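Side-chain contacts in macrodomain protein (Streptomyces coelicolor, PDB 5E3B), which probably removes ADP-ribose from modified targets such as ADP-ribosylated thymidine in DNA, as a macrodomain hydrolase whose disruption increases antibiotic production: residues A[32-35]-A[41-44]; A[58-61]-A[66-69]; A[83-88]-A[119-124]; A[100-105]-A[127-132]. All coordinates share one frame; numbering follows the deposited sequence. Where two conformers were deposited one is given.

Contact 1 of 4, residues A[32-35]-A[41-44]; sequences TAPS and MIAH
Thr32 meets Ile42 with its backbone rather than with its side chain: the delta methyl CD1 of Ile42 rests 3.9 Å from the CA of Thr32 and 4.1 Å from the O of the same residue. The hydroxyl of Thr32 is bonded to Asp30 and to Arg63 NE, while the isoleucine touches the main chain of the loop. Beyond Ala33 the loop comes back to the strand at Pro34. The CB of this proline is directed at the strand, and one edge of its ring, CG and CD, lies against the outer branch of Ile42, with Pro34 CD 4.2 Å from Ile42 CD1 and the ring set obliquely to the isoleucine. One conformation of Ile42 serves both meetings: CG1 stands opposite the carbonyl carbon (chi1 -57°), and chi2 at 157° extends the chain, which carries CD1 to the loop. The contact is van der Waals packing and buried, with Phe56 of helix 56-63 also touching both Thr32 and Ile42, and His141 of strand 139-143, the neighbour of 40-47 in the sheet, touching Pro34. Here a connecting loop, running from the edge strand 25-28 into strand 40-47, folds over one face of the central sheet, an arrangement that belongs to the alpha/beta/alpha sandwich of the macrodomain.

Contact 2 of 4, residues A[58-61]-A[66-69]; sequences LAVS and QPEA
Ser61 and Glu68 carry the polar half of this helix-to-helix contact. The hydroxyl of Ser61 donates a short hydrogen bond of 2.7 Å from OG to Glu68 OE1, reaching that oxygen on its anti side and 25° out of the carboxylate plane. Glu68 is stretched out, with CG opposite the backbone N (chi1 177°) and an extended chain beyond, which brings OE1 beside the serine hydroxyl while Glu68 CB lies only 3.3 Å from Ser61 OG. The other carboxylate oxygen, OE2, forms a salt bridge with Arg72, one turn further along the same helix. A water adds a second link: it donates to Ser61 OG at 2.9 Å and accepts from the backbone Glu68 N at 2.8 Å, thereby supplying a partner to an amide in the first turn of helix 66-76. Trp52 NE1 is also hydrogen-bonded to Ser61 OG.

The apolar half lies beside it. CG1 of Val60 touches one edge of the Pro67 ring, 3.6 Å from Pro67 CB and 3.7 Å from Pro67 CG, the two side chains meeting at an oblique angle. Both CB atoms point across the contact, and the side chain of Trp52 packs on this pair as well.

The chemistry thus divides the corner between two consecutive helices into an apolar, buried part and a polar, more exposed part. Ser61 OG donates to the carboxylate and accepts from the water and from Trp52 NE1, while Arg72 probably helps to keep Glu68 ionised.

Contact 3 of 4, residues A[83-88]-A[119-124]; sequences FGLGAV and YEAIGT
Gly86 sits against Ala121 where a type II beta turn, Gly84 to Ala87, leads into edge strand 88-94 of the macrodomain sheet and meets the first turns of helix 119-136. The turn is closed by its own bond from Ala87 N to Gly84 O, and Gly86 occupies its third position with a positive phi of 86°, the conformation that glycine adopts readily there. A side-chain carbon at this residue would crowd Thr124 CG2; with none present, the CA atoms of Gly86 and Ala121 lie 4.0 Å apart.

Apolar packing is supplied from the preceding residue. The methyl of Ala121 faces the loop and is touched by Leu85 from two points of its chain, CB and the branch CD2, each 4.1 Å from Ala121 CB. With CG of Leu85 opposite its own carbonyl carbon (chi1 -73°), the CD2 branch reaches that methyl; the side chain of Leu85 also touches Ile103 and Asp48, and the leucine thereby bridges the helix and the neighbouring parts of the fold. The amide nitrogen of Gly86 lies 3.8 Å from Ala121 CB, but its hydrogen bond goes to the carbonyl of Ile103 on strand 97-105, which ties the turn to the sheet.

A CA-H...O contact and a methyl packed on a carbonyl complete the fit. Gly86 offers a CA-H to a helix carbonyl, with CA 3.4 Å from Ala121 O and an angle of 149° at the hydrogen. One turn on, the methyl branch of Thr124 packs on the glycine carbonyl, Thr124 CG2 lying 3.6 Å from Gly86 O.

Contact 4 of 4, residues A[100-105]-A[127-132]; sequences ANMIGQ and GRVADR
Val129 gives most to this contact, and one of its methyls does all the touching: CG2 meets both Ala100 and Met102 of the strand. The valine points its CB at the sheet, and with chi1 at 169° CG2 stands opposite the carbonyl carbon, beside the backbone N, where it reaches the two strand residues together. Its other methyl, CG1, is taken up by Met41 of the adjacent strand, so the branched end of a single helix residue packs on two neighbouring strands.

Met102 comes second. Its sulfur lies 3.7 Å from Val129 CG2, and the methylene before it, Met102 CG, is 4.0 Å from the same methyl. The side chain runs out from the strand with CG opposite the carbonyl carbon and then bends at the thioether (chi3 -70°), crossing the valine at about a right angle. Contact is therefore made with the flank of the methionine chain, at CG and SD.

Ala100, two residues back and on the same face of the sheet, completes the packing. Its CB points at the helix and approaches Val129 CG2 to 3.9 Å, a small side chain beneath a branched one. Val88 and Phe90 of the antiparallel edge strand touch this alanine too, continuing the apolar surface past the strand. All three residues are buried and the contact is purely apolar. A helix laid on a sheet through aliphatic side chains from alternate strand positions is the core packing of the macrodomain's alpha/beta/alpha sandwich.

From the N terminus, contact 1 closes the short loop between strands 25-28 and 40-47, and contact 2 then closes the corner between helices 56-63 and 66-76; the two touch where Thr32 packs on Val60. Contacts 3 and 4 span more of the chain and cross, since 100-105 falls between 83-88 and 119-124 while 127-132 follows both. They share helix 119-136, and backbone bonds of Gly86 and Ala87 to Ile103 join them directly. Strands 40-47 and 97-105 are sheet neighbours, linking contact 1 to contact 4, where Asn101 also bonds His44 and the carbonyl of Pro67 from contact 2. Helices and loops are thus tied to one central sheet.

Contact 1 of 4, residues A[32-35]-A[41-44]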
loop_
_atom_site.group_PDB
_atom_site.type_symbol
_atom_site.label_atom_id
_atom_site.label_comp_id
_atom_site.label_asym_id
_atom_site.label_seq_id
_atom_site.Cartn_x
_atom_site.Cartn_y
_atom_site.Cartn_z
ATOM N N THR A 32 1.586 7.090 -7.737
ATOM C CA THR A 32 1.057 6.264 -8.842
ATOM C C THR A 32 1.810 6.364 -10.081
ATOM O O THR A 32 1.521 5.648 -11.045
ATOM C CB THR A 32 -0.461 6.526 -9.070
ATOM O OG1 THR A 32 -0.663 7.807 -9.687
ATOM C CG2 THR A 32 -1.221 6.368 -7.795
ATOM N N ALA A 33 2.844 7.203 -10.135
ATOM C CA ALA A 33 3.691 7.260 -11.262
ATOM C C ALA A 33 5.159 7.179 -10.954
ATOM O O ALA A 33 5.888 8.091 -11.275
ATOM C CB ALA A 33 3.385 8.530 -12.044
ATOM N N PRO A 34 5.619 6.087 -10.365
ATOM C CA PRO A 34 7.076 5.964 -10.082
ATOM C C PRO A 34 7.863 5.944 -11.366
ATOM O O PRO A 34 7.379 5.353 -12.346
ATOM C CB PRO A 34 7.202 4.605 -9.356
ATOM C CG PRO A 34 5.847 4.065 -9.210
ATOM C CD PRO A 34 4.884 4.865 -10.011
ATOM N N SER A 35 9.053 6.534 -11.346
ATOM C CA SER A 35 9.842 6.712 -12.574
ATOM C C SER A 35 11.149 5.962 -12.489
ATOM O O SER A 35 12.223 6.490 -12.762
ATOM C CB SER A 35 10.120 8.184 -12.795
ATOM O OG SER A 35 10.814 8.693 -11.668
ATOM N N MET A 41 5.915 -1.544 -7.282
ATOM C CA MET A 41 4.753 -1.907 -6.498
ATOM C C MET A 41 4.380 -0.719 -5.674
ATOM O O MET A 41 5.171 -0.230 -4.897
ATOM C CB MET A 41 4.991 -3.103 -5.620
ATOM C CG MET A 41 3.769 -3.502 -4.895
ATOM S SD MET A 41 4.056 -4.883 -3.807
ATOM C CE MET A 41 4.332 -6.208 -4.919
ATOM N N ILE A 42 3.126 -0.291 -5.864
ATOM C CA ILE A 42 2.571 0.869 -5.159
ATOM C C ILE A 42 1.696 0.353 -4.034
ATOM O O ILE A 42 0.684 -0.268 -4.303
ATOM C CB ILE A 42 1.792 1.714 -6.133
ATOM C CG1 ILE A 42 2.682 2.149 -7.314
ATOM C CG2 ILE A 42 1.131 2.869 -5.458
ATOM C CD1 ILE A 42 1.852 2.466 -8.487
ATOM N N ALA A 43 2.063 0.606 -2.776
ATOM C CA ALA A 43 1.379 0.031 -1.639
ATOM C C ALA A 43 0.726 1.120 -0.856
ATOM O O ALA A 43 1.344 2.193 -0.619
ATOM C CB ALA A 43 2.383 -0.669 -0.716
ATOM N N HIS A 44 -0.529 0.886 -0.462
ATOM C CA HIS A 44 -1.278 1.894 0.253
ATOM C C HIS A 44 -2.271 1.249 1.198
ATOM O O HIS A 44 -2.675 0.101 1.056
ATOM C CB HIS A 44 -1.910 2.866 -0.756
ATOM C CG HIS A 44 -3.022 2.223 -1.552
ATOM N ND1 HIS A 44 -4.338 2.624 -1.480
ATOM C CD2 HIS A 44 -3.009 1.157 -2.389
ATOM C CE1 HIS A 44 -5.096 1.843 -2.213
ATOM N NE2 HIS A 44 -4.330 0.930 -2.762
#

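Contact 2 of 4, residues A[58-61]-A[66-69]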
loop_
_atom_site.group_PDB
_atom_site.type_symbol
_atom_site.label_atom_id
_atom_site.label_comp_id
_atom_site.label_asym_id
_atom_site.label_seq_id
_atom_site.Cartn_x
_atom_site.Cartn_y
_atom_site.Cartn_z
ATOM N N LEU A 58 -8.418 7.774 -4.436
ATOM C CA LEU A 58 -8.885 8.521 -5.617
ATOM C C LEU A 58 -7.813 8.796 -6.630
ATOM O O LEU A 58 -8.067 8.773 -7.884
ATOM C CB LEU A 58 -9.615 9.785 -5.217
ATOM C CG LEU A 58 -10.920 9.571 -4.475
ATOM C CD1 LEU A 58 -11.520 10.909 -4.214
ATOM C CD2 LEU A 58 -11.923 8.617 -5.099
ATOM N N ALA A 59 -6.563 8.949 -6.151
ATOM C CA ALA A 59 -5.427 9.108 -7.006
ATOM C C ALA A 59 -5.179 7.812 -7.819
ATOM O O ALA A 59 -4.921 7.819 -8.997
ATOM C CB ALA A 59 -4.140 9.446 -6.269
ATOM N N VAL A 60 -5.359 6.675 -7.130
ATOM C CA VAL A 60 -5.241 5.380 -7.833
ATOM C C VAL A 60 -6.313 5.250 -8.953
ATOM O O VAL A 60 -5.934 4.916 -10.076
ATOM C CB VAL A 60 -5.315 4.210 -6.806
ATOM C CG1 VAL A 60 -5.353 2.864 -7.480
ATOM C CG2 VAL A 60 -4.151 4.325 -5.868
ATOM N N SER A 61 -7.538 5.563 -8.600
ATOM C CA SER A 61 -8.652 5.440 -9.614
ATOM C C SER A 61 -8.535 6.477 -10.727
ATOM O O SER A 61 -8.991 6.223 -11.854
ATOM C CB SER A 61 -9.980 5.404 -8.937
ATOM O OG SER A 61 -10.170 4.254 -8.158
ATOM N N GLN A 66 -8.619 -0.893 -12.270
ATOM C CA GLN A 66 -8.496 -2.263 -11.725
ATOM C C GLN A 66 -8.407 -2.325 -10.189
ATOM O O GLN A 66 -9.035 -3.183 -9.565
ATOM C CB GLN A 66 -7.440 -3.124 -12.336
ATOM C CG GLN A 66 -7.663 -3.429 -13.806
ATOM C CD GLN A 66 -7.062 -2.331 -14.702
ATOM O OE1 GLN A 66 -6.602 -1.306 -14.247
ATOM N NE2 GLN A 66 -7.173 -2.540 -16.038
ATOM N N PRO A 67 -7.553 -1.495 -9.546
ATOM C CA PRO A 67 -7.446 -1.634 -8.109
ATOM C C PRO A 67 -8.724 -1.432 -7.323
ATOM O O PRO A 67 -9.043 -2.209 -6.426
ATOM C CB PRO A 67 -6.333 -0.638 -7.738
ATOM C CG PRO A 67 -5.549 -0.521 -8.967
ATOM C CD PRO A 67 -6.574 -0.551 -10.073
ATOM N N GLU A 68 -9.481 -0.386 -7.675
ATOM C CA GLU A 68 -10.737 -0.166 -7.053
ATOM C C GLU A 68 -11.779 -1.334 -7.296
ATOM O O GLU A 68 -12.402 -1.789 -6.364
ATOM C CB GLU A 68 -11.341 1.195 -7.482
ATOM C CG GLU A 68 -12.714 1.470 -6.909
ATOM C CD GLU A 68 -13.374 2.783 -7.307
ATOM O OE1 GLU A 68 -12.770 3.609 -8.035
ATOM O OE2 GLU A 68 -14.552 2.969 -6.902
ATOM N N ALA A 69 -11.882 -1.755 -8.537
ATOM C CA ALA A 69 -12.762 -2.882 -8.852
ATOM C C ALA A 69 -12.393 -4.096 -8.073
ATOM O O ALA A 69 -13.312 -4.737 -7.457
ATOM C CB ALA A 69 -12.693 -3.168 -10.332
HETATM O O HOH W 1 -8.544 1.976 -8.951
#

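Contact 3 of 4, residues A[83-88]-A[119-124]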
loop_
_atom_site.group_PDB
_atom_site.type_symbol
_atom_site.label_atom_id
_atom_site.label_comp_id
_atom_site.label_asym_id
_atom_site.label_seq_id
_atom_site.Cartn_x
_atom_site.Cartn_y
_atom_site.Cartn_z
ATOM N N PHE A 83 -10.275 -11.573 2.800
ATOM C CA PHE A 83 -10.403 -10.172 3.177
ATOM C C PHE A 83 -10.477 -9.990 4.672
ATOM O O PHE A 83 -11.304 -10.651 5.333
ATOM C CB PHE A 83 -11.671 -9.566 2.529
ATOM C CG PHE A 83 -11.808 -8.097 2.785
ATOM C CD1 PHE A 83 -12.446 -7.650 3.935
ATOM C CD2 PHE A 83 -11.335 -7.164 1.882
ATOM C CE1 PHE A 83 -12.599 -6.288 4.171
ATOM C CE2 PHE A 83 -11.440 -5.810 2.107
ATOM C CZ PHE A 83 -12.058 -5.363 3.261
ATOM N N GLY A 84 -9.644 -9.105 5.196
ATOM C CA GLY A 84 -9.549 -8.802 6.604
ATOM C C GLY A 84 -8.332 -8.019 6.930
ATOM O O GLY A 84 -7.411 -7.888 6.114
ATOM N N LEU A 85 -8.263 -7.562 8.159
ATOM C CA LEU A 85 -7.107 -6.783 8.662
ATOM C C LEU A 85 -5.812 -7.524 8.502
ATOM O O LEU A 85 -5.756 -8.745 8.846
ATOM C CB LEU A 85 -7.304 -6.313 10.112
ATOM C CG LEU A 85 -8.327 -5.149 10.287
ATOM C CD1 LEU A 85 -8.730 -5.011 11.760
ATOM C CD2 LEU A 85 -7.809 -3.827 9.808
ATOM N N GLY A 86 -4.825 -6.836 7.944
ATOM C CA GLY A 86 -3.489 -7.428 7.622
ATOM C C GLY A 86 -3.338 -8.134 6.271
ATOM O O GLY A 86 -2.231 -8.357 5.815
ATOM N N ALA A 87 -4.435 -8.390 5.559
ATOM C CA ALA A 87 -4.384 -8.998 4.246
ATOM C C ALA A 87 -4.059 -7.934 3.190
ATOM O O ALA A 87 -4.234 -6.746 3.406
ATOM C CB ALA A 87 -5.658 -9.722 3.882
ATOM N N VAL A 88 -3.517 -8.442 2.096
ATOM C CA VAL A 88 -3.087 -7.607 0.999
ATOM C C VAL A 88 -3.501 -8.262 -0.305
ATOM O O VAL A 88 -3.360 -9.473 -0.487
ATOM C CB VAL A 88 -1.588 -7.385 0.984
ATOM C CG1 VAL A 88 -1.233 -6.420 -0.162
ATOM C CG2 VAL A 88 -1.107 -6.851 2.270
ATOM N N TYR A 119 -1.649 -1.006 14.094
ATOM C CA TYR A 119 -0.205 -1.304 14.053
ATOM C C TYR A 119 0.018 -2.755 13.634
ATOM O O TYR A 119 0.864 -2.999 12.788
ATOM C CB TYR A 119 0.390 -1.064 15.452
ATOM C CG TYR A 119 1.880 -1.302 15.572
ATOM C CD1 TYR A 119 2.774 -0.280 15.295
ATOM C CD2 TYR A 119 2.404 -2.569 15.909
ATOM C CE1 TYR A 119 4.147 -0.458 15.384
ATOM C CE2 TYR A 119 3.798 -2.717 16.026
ATOM C CZ TYR A 119 4.631 -1.658 15.748
ATOM O OH TYR A 119 5.997 -1.745 15.823
ATOM N N GLU A 120 -0.710 -3.717 14.216
ATOM C CA GLU A 120 -0.466 -5.130 13.912
ATOM C C GLU A 120 -0.868 -5.397 12.460
ATOM O O GLU A 120 -0.242 -6.204 11.782
ATOM C CB GLU A 120 -1.220 -6.105 14.850
ATOM C CG GLU A 120 -0.854 -5.956 16.348
ATOM N N ALA A 121 -1.991 -4.796 12.036
ATOM C CA ALA A 121 -2.501 -4.976 10.666
ATOM C C ALA A 121 -1.541 -4.435 9.638
ATOM O O ALA A 121 -1.236 -5.084 8.679
ATOM C CB ALA A 121 -3.820 -4.241 10.517
ATOM N N ILE A 122 -1.062 -3.222 9.867
ATOM C CA ILE A 122 -0.099 -2.607 8.949
ATOM C C ILE A 122 1.219 -3.402 8.898
ATOM O O ILE A 122 1.797 -3.537 7.836
ATOM C CB ILE A 122 0.185 -1.151 9.314
ATOM C CG1 ILE A 122 -1.005 -0.329 9.003
ATOM C CG2 ILE A 122 1.445 -0.624 8.614
ATOM C CD1 ILE A 122 -1.064 0.082 7.540
ATOM N N GLY A 123 1.694 -3.848 10.062
ATOM C CA GLY A 123 2.916 -4.662 10.114
ATOM C C GLY A 123 2.814 -5.901 9.263
ATOM O O GLY A 123 3.649 -6.210 8.418
ATOM N N THR A 124 1.734 -6.652 9.459
ATOM C CA THR A 124 1.457 -7.879 8.755
ATOM C C THR A 124 1.382 -7.626 7.227
ATOM O O THR A 124 1.982 -8.318 6.391
ATOM C CB THR A 124 0.176 -8.514 9.263
ATOM O OG1 THR A 124 0.441 -8.879 10.669
ATOM C CG2 THR A 124 -0.188 -9.720 8.507
#

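Contact 4 of 4, residues A[100-105]-A[127-132]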
loop_
_atom_site.group_PDB
_atom_site.type_symbol
_atom_site.label_atom_id
_atom_site.label_comp_id
_atom_site.label_asym_id
_atom_site.label_seq_id
_atom_site.Cartn_x
_atom_site.Cartn_y
_atom_site.Cartn_z
ATOM N N ALA A 100 -0.755 -2.643 -4.412
ATOM C CA ALA A 100 -0.995 -3.498 -3.283
ATOM C C ALA A 100 -1.991 -2.787 -2.387
ATOM O O ALA A 100 -1.690 -1.763 -1.757
ATOM C CB ALA A 100 0.322 -3.747 -2.460
ATOM N N ASN A 101 -3.219 -3.283 -2.392
ATOM C CA ASN A 101 -4.249 -2.790 -1.533
ATOM C C ASN A 101 -4.138 -3.509 -0.156
ATOM O O ASN A 101 -4.429 -4.703 -0.035
ATOM C CB ASN A 101 -5.644 -3.077 -2.088
ATOM C CG ASN A 101 -5.985 -2.415 -3.422
ATOM O OD1 ASN A 101 -5.495 -1.372 -3.816
ATOM N ND2 ASN A 101 -6.858 -3.122 -4.163
ATOM N N MET A 102 -3.614 -2.788 0.823
ATOM C CA MET A 102 -3.306 -3.320 2.167
ATOM C C MET A 102 -4.492 -3.009 3.091
ATOM O O MET A 102 -4.809 -1.840 3.256
ATOM C CB MET A 102 -2.096 -2.689 2.781
ATOM C CG MET A 102 -0.833 -2.882 1.954
ATOM S SD MET A 102 0.699 -2.300 2.780
ATOM C CE MET A 102 0.434 -0.584 2.730
ATOM N N ILE A 103 -5.034 -4.007 3.751
ATOM C CA ILE A 103 -6.135 -3.715 4.701
ATOM C C ILE A 103 -5.494 -3.377 6.029
ATOM O O ILE A 103 -5.151 -4.304 6.830
ATOM C CB ILE A 103 -7.121 -4.903 4.791
ATOM C CG1 ILE A 103 -7.679 -5.345 3.434
ATOM C CG2 ILE A 103 -8.250 -4.477 5.736
ATOM C CD1 ILE A 103 -8.248 -4.231 2.563
ATOM N N GLY A 104 -5.312 -2.084 6.247
ATOM C CA GLY A 104 -4.530 -1.647 7.381
ATOM C C GLY A 104 -5.250 -0.787 8.329
ATOM O O GLY A 104 -4.716 -0.545 9.432
ATOM N N GLN A 105 -6.416 -0.276 7.943
ATOM C CA GLN A 105 -7.148 0.738 8.710
ATOM C C GLN A 105 -8.467 0.116 9.151
ATOM O O GLN A 105 -9.208 -0.464 8.359
ATOM C CB GLN A 105 -7.388 1.977 7.858
ATOM C CG GLN A 105 -8.327 2.949 8.479
ATOM C CD GLN A 105 -8.665 4.021 7.523
ATOM O OE1 GLN A 105 -8.072 4.099 6.443
ATOM N NE2 GLN A 105 -9.685 4.788 7.837
ATOM N N GLY A 127 4.674 -6.763 5.703
ATOM C CA GLY A 127 5.431 -7.967 5.525
ATOM C C GLY A 127 5.037 -8.782 4.330
ATOM O O GLY A 127 5.875 -9.323 3.576
ATOM N N ARG A 128 3.723 -8.855 4.111
ATOM C CA ARG A 128 3.243 -9.494 2.906
ATOM C C ARG A 128 3.619 -8.798 1.595
ATOM O O ARG A 128 3.899 -9.460 0.582
ATOM C CB ARG A 128 1.741 -9.693 2.979
ATOM C CG ARG A 128 1.407 -10.623 4.093
ATOM C CD ARG A 128 -0.058 -10.948 4.214
ATOM N NE ARG A 128 -0.244 -11.854 5.359
ATOM C CZ ARG A 128 -1.428 -12.348 5.753
ATOM N NH1 ARG A 128 -2.531 -12.088 5.048
ATOM N NH2 ARG A 128 -1.506 -13.124 6.863
ATOM N N VAL A 129 3.601 -7.466 1.598
ATOM C CA VAL A 129 4.132 -6.686 0.496
ATOM C C VAL A 129 5.583 -7.033 0.253
ATOM O O VAL A 129 6.012 -7.178 -0.870
ATOM C CB VAL A 129 3.919 -5.172 0.766
ATOM C CG1 VAL A 129 4.681 -4.311 -0.201
ATOM C CG2 VAL A 129 2.428 -4.828 0.677
ATOM N N ALA A 130 6.368 -7.076 1.349
ATOM C CA ALA A 130 7.761 -7.406 1.247
ATOM C C ALA A 130 7.955 -8.777 0.623
ATOM O O ALA A 130 8.803 -8.913 -0.232
ATOM C CB ALA A 130 8.453 -7.312 2.542
ATOM N N ASP A 131 7.195 -9.779 1.071
ATOM C CA ASP A 131 7.329 -11.141 0.448
ATOM C C ASP A 131 7.148 -11.049 -1.050
ATOM O O ASP A 131 7.856 -11.657 -1.871
ATOM C CB ASP A 131 6.376 -12.130 1.068
ATOM C CG ASP A 131 6.601 -12.319 2.609
ATOM O OD1 ASP A 131 7.743 -12.148 3.096
ATOM O OD2 ASP A 131 5.611 -12.551 3.342
ATOM N N ARG A 132 6.068 -10.368 -1.471
ATOM C CA ARG A 132 5.734 -10.296 -2.931
ATOM C C ARG A 132 6.702 -9.463 -3.708
ATOM O O ARG A 132 7.140 -9.803 -4.824
ATOM C CB ARG A 132 4.284 -9.838 -3.031
ATOM C CG ARG A 132 3.617 -9.823 -4.405
ATOM C CD ARG A 132 3.413 -11.240 -4.909
ATOM N NE ARG A 132 2.731 -11.162 -6.220
ATOM C CZ ARG A 132 3.156 -11.771 -7.342
ATOM N NH1 ARG A 132 4.227 -12.513 -7.396
ATOM N NH2 ARG A 132 2.425 -11.595 -8.455
#